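PDB 4ZOC: Lin1840 protein from Listeria innocua serovar 6a, which probably hydrolyses terminal, non-reducing beta-D-glucosyl residues to release beta-D-glucose, as a family 3 glycoside hydrolase with a part in beta-1,2-glucan metabolism. Local coordinates for residues W526-G529 against T530-R534; D417-N420 against V421-L425; G313-E317 against G318-E322; L267-W271 against G272-E276. The protein carries 2 engineered substitutions. All coordinates share one frame; numbering follows the deposited sequence.

Contact 1: W526-G529 against T530-R534; sequences WFPG and TEAGR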
loop_
_atom_site.group_PDB
_atom_site.type_symbol
_atom_site.label_atom_id
_atom_site.label_comp_id
_atom_site.label_asym_id
_atom_site.label_seq_id
_atom_site.Cartn_x
_atom_site.Cartn_y
_atom_site.Cartn_z
ATOM N N TRP A 526 15.857 19.884 -5.761
ATOM C CA TRP A 526 15.979 18.960 -4.618
ATOM C C TRP A 526 16.776 19.691 -3.493
ATOM O O TRP A 526 16.517 20.860 -3.185
ATOM C CB TRP A 526 16.634 17.673 -5.045
ATOM C CG TRP A 526 15.867 16.934 -6.125
ATOM C CD1 TRP A 526 16.233 16.744 -7.424
ATOM C CD2 TRP A 526 14.671 16.170 -5.929
ATOM N NE1 TRP A 526 15.293 15.924 -8.067
ATOM C CE2 TRP A 526 14.354 15.534 -7.159
ATOM C CE3 TRP A 526 13.853 15.917 -4.819
ATOM C CZ2 TRP A 526 13.180 14.714 -7.316
ATOM C CZ3 TRP A 526 12.733 15.063 -4.978
ATOM C CH2 TRP A 526 12.425 14.482 -6.219
ATOM N N PHE A 527 17.723 19.037 -2.854
ATOM C CA PHE A 527 18.715 19.787 -2.058
ATOM C C PHE A 527 20.076 19.550 -2.700
ATOM O O PHE A 527 20.586 18.456 -2.714
ATOM C CB PHE A 527 18.677 19.341 -0.611
ATOM C CG PHE A 527 17.417 19.702 0.107
ATOM C CD1 PHE A 527 16.963 21.021 0.178
ATOM C CD2 PHE A 527 16.636 18.697 0.718
ATOM C CE1 PHE A 527 15.870 21.357 0.958
ATOM C CE2 PHE A 527 15.560 19.029 1.446
ATOM C CZ PHE A 527 15.158 20.351 1.576
ATOM N N PRO A 528 20.670 20.607 -3.302
ATOM C CA PRO A 528 21.880 20.357 -4.098
ATOM C C PRO A 528 23.162 20.219 -3.295
ATOM O O PRO A 528 24.181 19.731 -3.854
ATOM C CB PRO A 528 22.003 21.584 -4.998
ATOM C CG PRO A 528 20.649 22.196 -4.999
ATOM C CD PRO A 528 20.033 21.880 -3.634
ATOM N N GLY A 529 23.133 20.656 -2.028
ATOM C CA GLY A 529 24.338 20.629 -1.155
ATOM C C GLY A 529 25.031 21.969 -1.107
ATOM O O GLY A 529 24.437 23.037 -1.257
ATOM N N THR A 530 26.337 21.887 -0.867
ATOM C CA THR A 530 27.169 23.016 -0.584
ATOM C C THR A 530 27.135 24.092 -1.631
ATOM O O THR A 530 27.121 25.280 -1.282
ATOM C CB THR A 530 28.632 22.516 -0.319
ATOM O OG1 THR A 530 28.640 21.639 0.857
ATOM C CG2 THR A 530 29.574 23.691 -0.118
ATOM N N GLU A 531 26.999 23.710 -2.904
ATOM C CA GLU A 531 27.029 24.714 -3.950
ATOM C C GLU A 531 25.615 25.120 -4.397
ATOM O O GLU A 531 25.464 25.714 -5.545
ATOM C CB GLU A 531 27.875 24.226 -5.133
ATOM C CG GLU A 531 29.356 24.130 -4.785
ATOM C CD GLU A 531 30.029 25.471 -4.661
ATOM O OE1 GLU A 531 30.099 26.187 -5.651
ATOM O OE2 GLU A 531 30.551 25.743 -3.583
ATOM N N ALA A 532 24.590 24.807 -3.579
ATOM C CA ALA A 532 23.160 25.039 -3.952
ATOM C C ALA A 532 22.846 26.355 -4.733
ATOM O O ALA A 532 22.213 26.343 -5.788
ATOM C CB ALA A 532 22.249 24.892 -2.747
ATOM N N GLY A 533 23.267 27.498 -4.210
ATOM C CA GLY A 533 22.901 28.761 -4.856
ATOM C C GLY A 533 23.585 28.959 -6.186
ATOM O O GLY A 533 23.083 29.717 -7.019
ATOM N N ARG A 534 24.797 28.382 -6.365
ATOM C CA ARG A 534 25.557 28.523 -7.611
ATOM C C ARG A 534 24.944 27.593 -8.627
ATOM O O ARG A 534 24.759 27.965 -9.763
ATOM C CB ARG A 534 26.984 28.188 -7.461
ATOM C CG ARG A 534 27.641 29.110 -6.475
ATOM C CD ARG A 534 29.150 28.982 -6.464
ATOM N NE ARG A 534 29.726 30.070 -5.655
ATOM C CZ ARG A 534 30.605 29.929 -4.647
ATOM N NH1 ARG A 534 31.001 28.761 -4.173
ATOM N NH2 ARG A 534 31.058 30.995 -4.042
HETATM O O HOH W 1 26.534 21.183 -4.128
#

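Contact 2: D417-N420 against V421-L425; sequences DGIN and VETGL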
loop_
_atom_site.group_PDB
_atom_site.type_symbol
_atom_site.label_atom_id
_atom_site.label_comp_id
_atom_site.label_asym_id
_atom_site.label_seq_id
_atom_site.Cartn_x
_atom_site.Cartn_y
_atom_site.Cartn_z
ATOM N N ASP A 417 29.385 27.168 5.173
ATOM C CA ASP A 417 30.143 26.919 3.931
ATOM C C ASP A 417 29.285 26.751 2.680
ATOM O O ASP A 417 29.831 26.685 1.579
ATOM C CB ASP A 417 30.977 25.617 4.036
ATOM C CG ASP A 417 31.931 25.545 5.218
ATOM O OD1 ASP A 417 32.628 26.499 5.514
ATOM O OD2 ASP A 417 32.034 24.434 5.836
ATOM N N GLY A 418 27.965 26.647 2.835
ATOM C CA GLY A 418 27.046 26.462 1.750
ATOM C C GLY A 418 26.757 27.820 1.114
ATOM O O GLY A 418 26.891 28.885 1.729
ATOM N N ILE A 419 26.216 27.765 -0.092
ATOM C CA ILE A 419 25.889 28.973 -0.803
ATOM C C ILE A 419 24.381 29.034 -0.920
ATOM O O ILE A 419 23.773 28.181 -1.633
ATOM C CB ILE A 419 26.526 28.997 -2.203
ATOM C CG1 ILE A 419 28.071 28.784 -2.195
ATOM C CG2 ILE A 419 26.169 30.281 -2.976
ATOM C CD1 ILE A 419 28.854 29.788 -1.444
ATOM N N ASN A 420 23.753 30.012 -0.253
ATOM C CA ASN A 420 22.299 30.162 -0.358
ATOM C C ASN A 420 21.854 30.743 -1.708
ATOM O O ASN A 420 22.682 31.137 -2.584
ATOM C CB ASN A 420 21.720 30.849 0.856
ATOM C CG ASN A 420 22.009 32.356 0.890
ATOM O OD1 ASN A 420 22.675 32.884 0.010
ATOM N ND2 ASN A 420 21.440 33.036 1.844
ATOM N N VAL A 421 20.534 30.764 -1.945
ATOM C CA VAL A 421 20.052 31.203 -3.230
ATOM C C VAL A 421 20.375 32.679 -3.490
ATOM O O VAL A 421 20.819 32.990 -4.585
ATOM C CB VAL A 421 18.568 30.925 -3.385
ATOM C CG1 VAL A 421 18.073 31.415 -4.721
ATOM C CG2 VAL A 421 18.338 29.417 -3.262
ATOM N N GLU A 422 20.136 33.568 -2.507
ATOM C CA GLU A 422 20.461 34.966 -2.692
ATOM C C GLU A 422 21.934 35.154 -3.074
ATOM O O GLU A 422 22.253 35.827 -4.061
ATOM C CB GLU A 422 20.147 35.836 -1.447
ATOM C CG GLU A 422 20.614 37.281 -1.651
ATOM C CD GLU A 422 20.310 38.213 -0.471
ATOM O OE1 GLU A 422 19.836 37.746 0.575
ATOM O OE2 GLU A 422 20.499 39.438 -0.648
ATOM N N THR A 423 22.822 34.515 -2.348
ATOM C CA THR A 423 24.261 34.687 -2.550
ATOM C C THR A 423 24.650 34.177 -3.934
ATOM O O THR A 423 25.415 34.829 -4.657
ATOM C CB THR A 423 25.058 34.019 -1.426
ATOM O OG1 THR A 423 24.717 34.636 -0.195
ATOM C CG2 THR A 423 26.599 34.119 -1.649
ATOM N N GLY A 424 24.103 33.033 -4.317
ATOM C CA GLY A 424 24.365 32.445 -5.635
ATOM C C GLY A 424 23.864 33.383 -6.747
ATOM O O GLY A 424 24.597 33.683 -7.710
ATOM N N LEU A 425 22.666 33.933 -6.602
ATOM C CA LEU A 425 22.126 34.777 -7.680
ATOM C C LEU A 425 22.932 36.081 -7.835
ATOM O O LEU A 425 23.158 36.557 -8.964
ATOM C CB LEU A 425 20.618 35.102 -7.419
ATOM C CG LEU A 425 19.604 33.975 -7.507
ATOM C CD1 LEU A 425 18.210 34.579 -7.671
ATOM C CD2 LEU A 425 19.932 33.049 -8.630
HETATM O O HOH W 2 21.263 35.895 2.271
#

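Contact 3: G313-E317 against G318-E322; sequences GLIEE and GKLSE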
loop_
_atom_site.group_PDB
_atom_site.type_symbol
_atom_site.label_atom_id
_atom_site.label_comp_id
_atom_site.label_asym_id
_atom_site.label_seq_id
_atom_site.Cartn_x
_atom_site.Cartn_y
_atom_site.Cartn_z
ATOM N N GLY A 313 26.202 -16.194 28.666
ATOM C CA GLY A 313 25.220 -17.180 29.174
ATOM C C GLY A 313 24.665 -18.170 28.108
ATOM O O GLY A 313 24.520 -19.369 28.374
ATOM N N LEU A 314 24.302 -17.664 26.911
ATOM C CA LEU A 314 23.809 -18.500 25.835
ATOM C C LEU A 314 24.801 -19.565 25.429
ATOM O O LEU A 314 24.437 -20.718 25.169
ATOM C CB LEU A 314 23.478 -17.668 24.581
ATOM C CG LEU A 314 22.210 -16.820 24.733
ATOM C CD1 LEU A 314 22.173 -15.666 23.703
ATOM C CD2 LEU A 314 20.897 -17.605 24.615
ATOM N N ILE A 315 26.065 -19.179 25.331
ATOM C CA ILE A 315 27.123 -20.129 24.881
ATOM C C ILE A 315 27.438 -21.129 25.988
ATOM O O ILE A 315 27.495 -22.330 25.718
ATOM C CB ILE A 315 28.355 -19.366 24.413
ATOM C CG1 ILE A 315 28.043 -18.722 23.088
ATOM C CG2 ILE A 315 29.582 -20.241 24.220
ATOM C CD1 ILE A 315 29.052 -17.670 22.734
ATOM N N GLU A 316 27.597 -20.635 27.219
ATOM C CA GLU A 316 27.843 -21.512 28.399
ATOM C C GLU A 316 26.697 -22.503 28.570
ATOM O O GLU A 316 26.941 -23.668 28.888
ATOM C CB GLU A 316 27.996 -20.698 29.684
ATOM C CG GLU A 316 29.309 -19.949 29.678
ATOM C CD GLU A 316 29.578 -19.195 30.948
ATOM O OE1 GLU A 316 28.607 -18.864 31.673
ATOM O OE2 GLU A 316 30.780 -18.896 31.172
ATOM N N GLU A 317 25.460 -22.060 28.377
ATOM C CA GLU A 317 24.313 -22.951 28.549
ATOM C C GLU A 317 24.083 -23.901 27.352
ATOM O O GLU A 317 23.183 -24.711 27.416
ATOM C CB GLU A 317 23.011 -22.174 28.880
ATOM C CG GLU A 317 23.070 -21.335 30.112
ATOM C CD GLU A 317 22.029 -20.244 30.122
ATOM O OE1 GLU A 317 21.101 -20.282 29.270
ATOM O OE2 GLU A 317 22.131 -19.345 30.993
ATOM N N GLY A 318 24.872 -23.795 26.257
ATOM C CA GLY A 318 24.681 -24.615 25.095
ATOM C C GLY A 318 23.501 -24.228 24.231
ATOM O O GLY A 318 23.129 -24.994 23.355
ATOM N N LYS A 319 22.940 -23.027 24.415
ATOM C CA LYS A 319 21.834 -22.593 23.543
ATOM C C LYS A 319 22.305 -22.031 22.195
ATOM O O LYS A 319 21.539 -21.946 21.242
ATOM C CB LYS A 319 20.970 -21.587 24.273
ATOM C CG LYS A 319 20.360 -22.123 25.580
ATOM C CD LYS A 319 19.502 -21.081 26.252
ATOM C CE LYS A 319 18.681 -21.657 27.409
ATOM N NZ LYS A 319 19.491 -21.856 28.656
ATOM N N LEU A 320 23.586 -21.655 22.114
ATOM C CA LEU A 320 24.205 -21.056 20.921
ATOM C C LEU A 320 25.587 -21.607 20.824
ATOM O O LEU A 320 26.302 -21.600 21.809
ATOM C CB LEU A 320 24.322 -19.555 21.158
ATOM C CG LEU A 320 23.911 -18.387 20.253
ATOM C CD1 LEU A 320 24.922 -17.267 20.403
ATOM C CD2 LEU A 320 23.626 -18.740 18.812
ATOM N N SER A 321 26.003 -22.025 19.656
ATOM C CA SER A 321 27.376 -22.498 19.411
ATOM C C SER A 321 28.353 -21.363 19.456
ATOM O O SER A 321 28.162 -20.334 18.809
ATOM C CB SER A 321 27.451 -23.104 18.026
ATOM O OG SER A 321 28.741 -23.639 17.731
ATOM N N GLU A 322 29.435 -21.552 20.191
ATOM C CA GLU A 322 30.581 -20.660 20.096
ATOM C C GLU A 322 31.102 -20.508 18.654
ATOM O O GLU A 322 31.731 -19.510 18.324
ATOM C CB GLU A 322 31.680 -21.111 21.066
ATOM C CG GLU A 322 32.690 -20.007 21.371
ATOM C CD GLU A 322 33.635 -20.343 22.489
ATOM O OE1 GLU A 322 33.434 -21.370 23.152
ATOM O OE2 GLU A 322 34.560 -19.560 22.735
HETATM O O HOH W 3 27.436 -23.604 23.576
#

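Contact 4: L267-W271 against G272-E276; sequences LISAW and GAVAE. Engineered in segment 267-271: Ala-270 (natural residue Asp). With BGC (beta-D-glucopyranose), chain G.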
loop_
_atom_site.group_PDB
_atom_site.type_symbol
_atom_site.label_atom_id
_atom_site.label_comp_id
_atom_site.label_asym_id
_atom_site.label_seq_id
_atom_site.Cartn_x
_atom_site.Cartn_y
_atom_site.Cartn_z
ATOM N N LEU A 267 27.968 -8.275 8.643
ATOM C CA LEU A 267 26.563 -7.829 8.665
ATOM C C LEU A 267 26.397 -7.041 9.984
ATOM O O LEU A 267 26.585 -7.602 11.121
ATOM C CB LEU A 267 25.620 -9.041 8.521
ATOM C CG LEU A 267 24.113 -8.742 8.553
ATOM C CD1 LEU A 267 23.708 -7.831 7.382
ATOM C CD2 LEU A 267 23.316 -9.991 8.585
ATOM N N ILE A 268 26.144 -5.733 9.879
ATOM C CA ILE A 268 25.946 -4.837 11.036
ATOM C C ILE A 268 24.467 -4.519 11.157
ATOM O O ILE A 268 23.747 -4.383 10.146
ATOM C CB ILE A 268 26.818 -3.499 10.851
ATOM C CG1 ILE A 268 26.732 -2.614 12.120
ATOM C CG2 ILE A 268 26.406 -2.733 9.589
ATOM C CD1 ILE A 268 27.543 -1.270 12.023
ATOM N N SER A 269 23.983 -4.454 12.376
ATOM C CA SER A 269 22.634 -4.018 12.623
ATOM C C SER A 269 22.451 -2.578 12.334
ATOM O O SER A 269 23.351 -1.770 12.545
ATOM C CB SER A 269 22.199 -4.315 14.076
ATOM O OG SER A 269 22.680 -3.360 15.043
ATOM N N ALA A 270 21.244 -2.206 11.881
ATOM C CA ALA A 270 20.816 -0.834 12.006
ATOM C C ALA A 270 20.796 -0.452 13.510
ATOM O O ALA A 270 20.847 -1.362 14.413
ATOM C CB ALA A 270 19.475 -0.626 11.323
ATOM N N TRP A 271 20.687 0.859 13.829
ATOM C CA TRP A 271 20.803 1.313 15.195
ATOM C C TRP A 271 19.738 0.712 16.106
ATOM O O TRP A 271 18.570 0.913 15.907
ATOM C CB TRP A 271 20.757 2.807 15.294
ATOM C CG TRP A 271 20.973 3.408 16.681
ATOM C CD1 TRP A 271 20.161 3.280 17.761
ATOM C CD2 TRP A 271 22.044 4.259 17.093
ATOM N NE1 TRP A 271 20.628 4.005 18.809
ATOM C CE2 TRP A 271 21.782 4.634 18.423
ATOM C CE3 TRP A 271 23.108 4.849 16.432
ATOM C CZ2 TRP A 271 22.619 5.502 19.139
ATOM C CZ3 TRP A 271 23.965 5.666 17.150
ATOM C CH2 TRP A 271 23.692 6.021 18.470
ATOM N N GLY A 272 20.212 -0.025 17.129
ATOM C CA GLY A 272 19.376 -0.674 18.074
ATOM C C GLY A 272 18.492 -1.805 17.524
ATOM O O GLY A 272 17.679 -2.334 18.293
ATOM N N ALA A 273 18.645 -2.225 16.251
ATOM C CA ALA A 273 17.684 -3.108 15.651
ATOM C C ALA A 273 17.752 -4.512 16.280
ATOM O O ALA A 273 16.791 -5.312 16.198
ATOM C CB ALA A 273 17.958 -3.218 14.156
ATOM N N VAL A 274 18.878 -4.856 16.886
ATOM C CA VAL A 274 18.920 -6.150 17.618
ATOM C C VAL A 274 17.943 -6.133 18.816
ATOM O O VAL A 274 17.106 -7.022 18.933
ATOM C CB VAL A 274 20.357 -6.505 18.080
ATOM C CG1 VAL A 274 20.288 -7.734 18.947
ATOM C CG2 VAL A 274 21.299 -6.740 16.869
ATOM N N ALA A 275 18.035 -5.111 19.681
ATOM C CA ALA A 275 17.174 -4.937 20.858
ATOM C C ALA A 275 15.712 -4.781 20.447
ATOM O O ALA A 275 14.776 -5.270 21.090
ATOM C CB ALA A 275 17.665 -3.742 21.683
ATOM N N GLU A 276 15.531 -4.219 19.279
ATOM C CA GLU A 276 14.195 -3.790 18.791
ATOM C C GLU A 276 13.409 -4.969 18.292
ATOM O O GLU A 276 12.201 -4.856 18.110
ATOM C CB GLU A 276 14.314 -2.663 17.781
ATOM C CG GLU A 276 14.637 -1.328 18.501
ATOM C CD GLU A 276 15.089 -0.213 17.611
ATOM O OE1 GLU A 276 14.917 -0.346 16.386
ATOM O OE2 GLU A 276 15.515 0.797 18.223
HETATM C C2 BGC G . 19.100 7.807 17.219
HETATM C C3 BGC G . 18.470 6.540 16.545
HETATM C C4 BGC G . 18.601 6.553 14.978
HETATM C C5 BGC G . 20.086 6.845 14.668
HETATM C C6 BGC G . 20.263 6.864 13.183
HETATM C C1 BGC G . 20.522 7.881 16.793
HETATM O O1 BGC G . 21.192 8.984 17.449
HETATM O O2 BGC G . 19.028 7.740 18.639
HETATM O O3 BGC G . 17.092 6.418 16.956
HETATM O O4 BGC G . 18.080 5.330 14.332
HETATM O O5 BGC G . 20.572 8.030 15.380
HETATM O O6 BGC G . 19.547 7.988 12.681
HETATM O O HOH W 4 21.140 -3.289 17.603
#

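Contact 1: W526-G529 against T530-R534
The pyrrolidine ring of Pro-528 lies against the methyl group of Ala-532, with Pro-528 CD 3.8 Å from Ala-532 CB and the ring atoms CB and CG bearing on the alanine as well. What brings the two together is the turn between them. Residues 529-532 form a type I beta turn, closed by Ala-532 N donating to Gly-529 O at 2.9 Å. Gly-529 enters this turn with a phi of 98°, and at its backbone angles a CB would be jammed against Pro-528 O. That carbonyl is not idle: a water donates to Pro-528 O at 2.8 Å and accepts from Glu-531 N at 2.8 Å, linking the loop to the N-cap residue of helix 532-541.

On the helix side of the turn, Glu-531 and Arg-534, three residues apart, pair through their side chains. Arg-534 NH1 reaches Glu-531 OE1 at 3.1 Å, on the syn side of the carboxylate and in the plane of the guanidinium, in a nearly straight bond of 171°; its bond to OE2 is weak. Arg-364 of helix 361-374 makes a second salt bridge with the same carboxylate, while Arg-534 NE turns to Glu-427.

The connection is the strand-to-helix passage from strand 521-524 in the C-terminal domain. An apolar pair and a water close the bend, and the charge of Glu-531 points out from it toward the arginines; with two arginines on one acid, Glu-531 would probably be held in its ionised form although it is buried.

Contact 2: D417-N420 against V421-L425
The chain runs extended through Ile-419 and Asn-420, whose psi is 172°, and coils into helix 421-426 from Val-421 onward, so that Asn-420 takes the N-cap position. This is the classic side-chain cap of a helix start. Asn-420 carries CG between its backbone N and carbonyl carbon (chi1 74°), which swings the amide over the first turn and sets OD1 against Thr-423. Two donors then grip that one oxygen: Thr-423 N at 2.9 Å from Asn-420 OD1, with an angle of 154° at the hydrogen, and Thr-423 OG1 at 2.7 Å from the same atom. They come to the amide plane from opposite faces, each tilted moderately from it, and the two side chains cross at about a right angle.

The other end of the amide is occupied too. Asn-420 ND2 donates to Thr-401 O and, at 2.9 Å, to a water that itself donates to Glu-422 OE1; the second oxygen of that carboxylate pairs with Arg-426. With both ends engaged, the amide has little freedom to flip.

Beneath the cap, Ile-419 uses its CG2 branch, which touches Gly-424 N at 3.7 Å and Thr-423 CG2 at 4.1 Å, packing its methyl against the backbone of the first turn. Val-421 and Leu-425 face Leu-395 of strand 393-397, seating this short helix on the sheet of the C-terminal domain. The first full helical bond is made by the capping residue's own backbone: Gly-424 N donates to Asn-420 O at 2.9 Å.

Contact 3: G313-E317 against G318-E322
The flat groups here are peptide carbonyls and a carboxylate. Gly-318 N sits over a face of the Ile-315 carbonyl, 67° out of its plane and 3.1 Å from Ile-315 O, whereas Lys-319 N meets the Leu-314 carbonyl almost end-on, at 2.9 Å from Leu-314 O. The carboxylate of Glu-317 is approached at OE1 by Lys-319 NZ in a salt bridge, modelled so short that its exact geometry is doubtful; Lys-287 is a second cationic partner of OE1.

The two backbone bonds, with a positive phi of 75° at Gly-318, make a Schellman motif that ends helix 306-316. Leu-320 N adds a weak bond to Leu-314 O. Reversal of the chain lays the apolar groups of the next residues back on the helix: Leu-314 CD2 lies 4.0 Å from Lys-319 CB, the leucine crossing the lysine's aliphatic part at about a right angle, and Leu-314 CB lies 4.0 Å from Leu-320 CB. Ile-315 CA points its hydrogen at Leu-320 O, 3.5 Å away, and a water donates to both Ile-315 O and Leu-320 O. Farther along, Ile-315 CG2 touches Glu-322 CB at 3.9 Å, while the acid's end pairs with Lys-18.

The loop leads on to helix 322-338, where Ser-321 OG caps Asn-323 N, so two helices of the N-terminal domain are joined by one cap after another. Chemically, backbone bonds and buried leucine contacts set the course of this turn; the lysine-glutamate pair lies at the exposed side, so it probably adds less to the turn than the backbone bonds do.

Contact 4: L267-W271 against G272-E276
Trp-271 leaves the backbone with CG anti to its N (chi1 -176°), which sends the indole out from the turn it belongs to and onto a bound beta-D-glucopyranose, at the C-terminal end of strand 266-268 in the TIM barrel, where such enzymes hold their ligands. Near its root, Trp-271 CB is 3.4 Å from Gly-272 N. The same Trp-271 CB lies 3.8 Å from O4 of the glucose (BGC). CG and CD1 then pass under the sugar C3, and NE1 stays near C3 and O2. Toward the middle of the ring system CE2 comes within 3.8 Å of the sugar C1, with CD2 and CE3 near C1 and C5. At the far end, CH2 reaches the sugar O1 at 4.0 Å. C1 thus lies over the centre of one ring face, and the C1, C3 and C5 side of the pyranose is laid on the indole as expected for CH-pi contact with a sugar. Met-302 of strand 301-302 also touches this tryptophan.

Trp-271 sits in a type II beta turn from Ala-270, engineered in place of the natural Asp, to Ala-273. Trp-271 O accepts from Arg-572 of the second subunit, which also pairs with Glu-276 and bonds to the glucose, so the dimer partner contributes to the pocket, along with Trp-409 and Glu-473.

Behind the turn, a water donates to Ser-269 OG and accepts from Val-274 N at 2.8 Å. Two donors reach Ala-270 O from opposite faces of its carbonyl plane: Ser-269 OG at 2.8 Å and Ala-273 N at 3.0 Å.

Along the chain the order is contact 4, contact 3, contact 2, contact 1, each closing before the next opens. Contacts 4 and 3 belong to the TIM-barrel domain, with centres about 21 Å apart: one at the ligand end of strand 266-268, the other between helices 306-316 and 322-338. Contacts 2 and 1 belong to the C-terminal domain and lie side by side, centres about 8 Å apart, where the backbone of Ile-419 probably hydrogen-bonds to Thr-530 and Gly-533, tying the starts of helices 421-426 and 532-541 together. Contact 1 is about 33 Å from contact 4, centre to centre. Of the four, contact 4 holds the glucose, and the others shape helix ends.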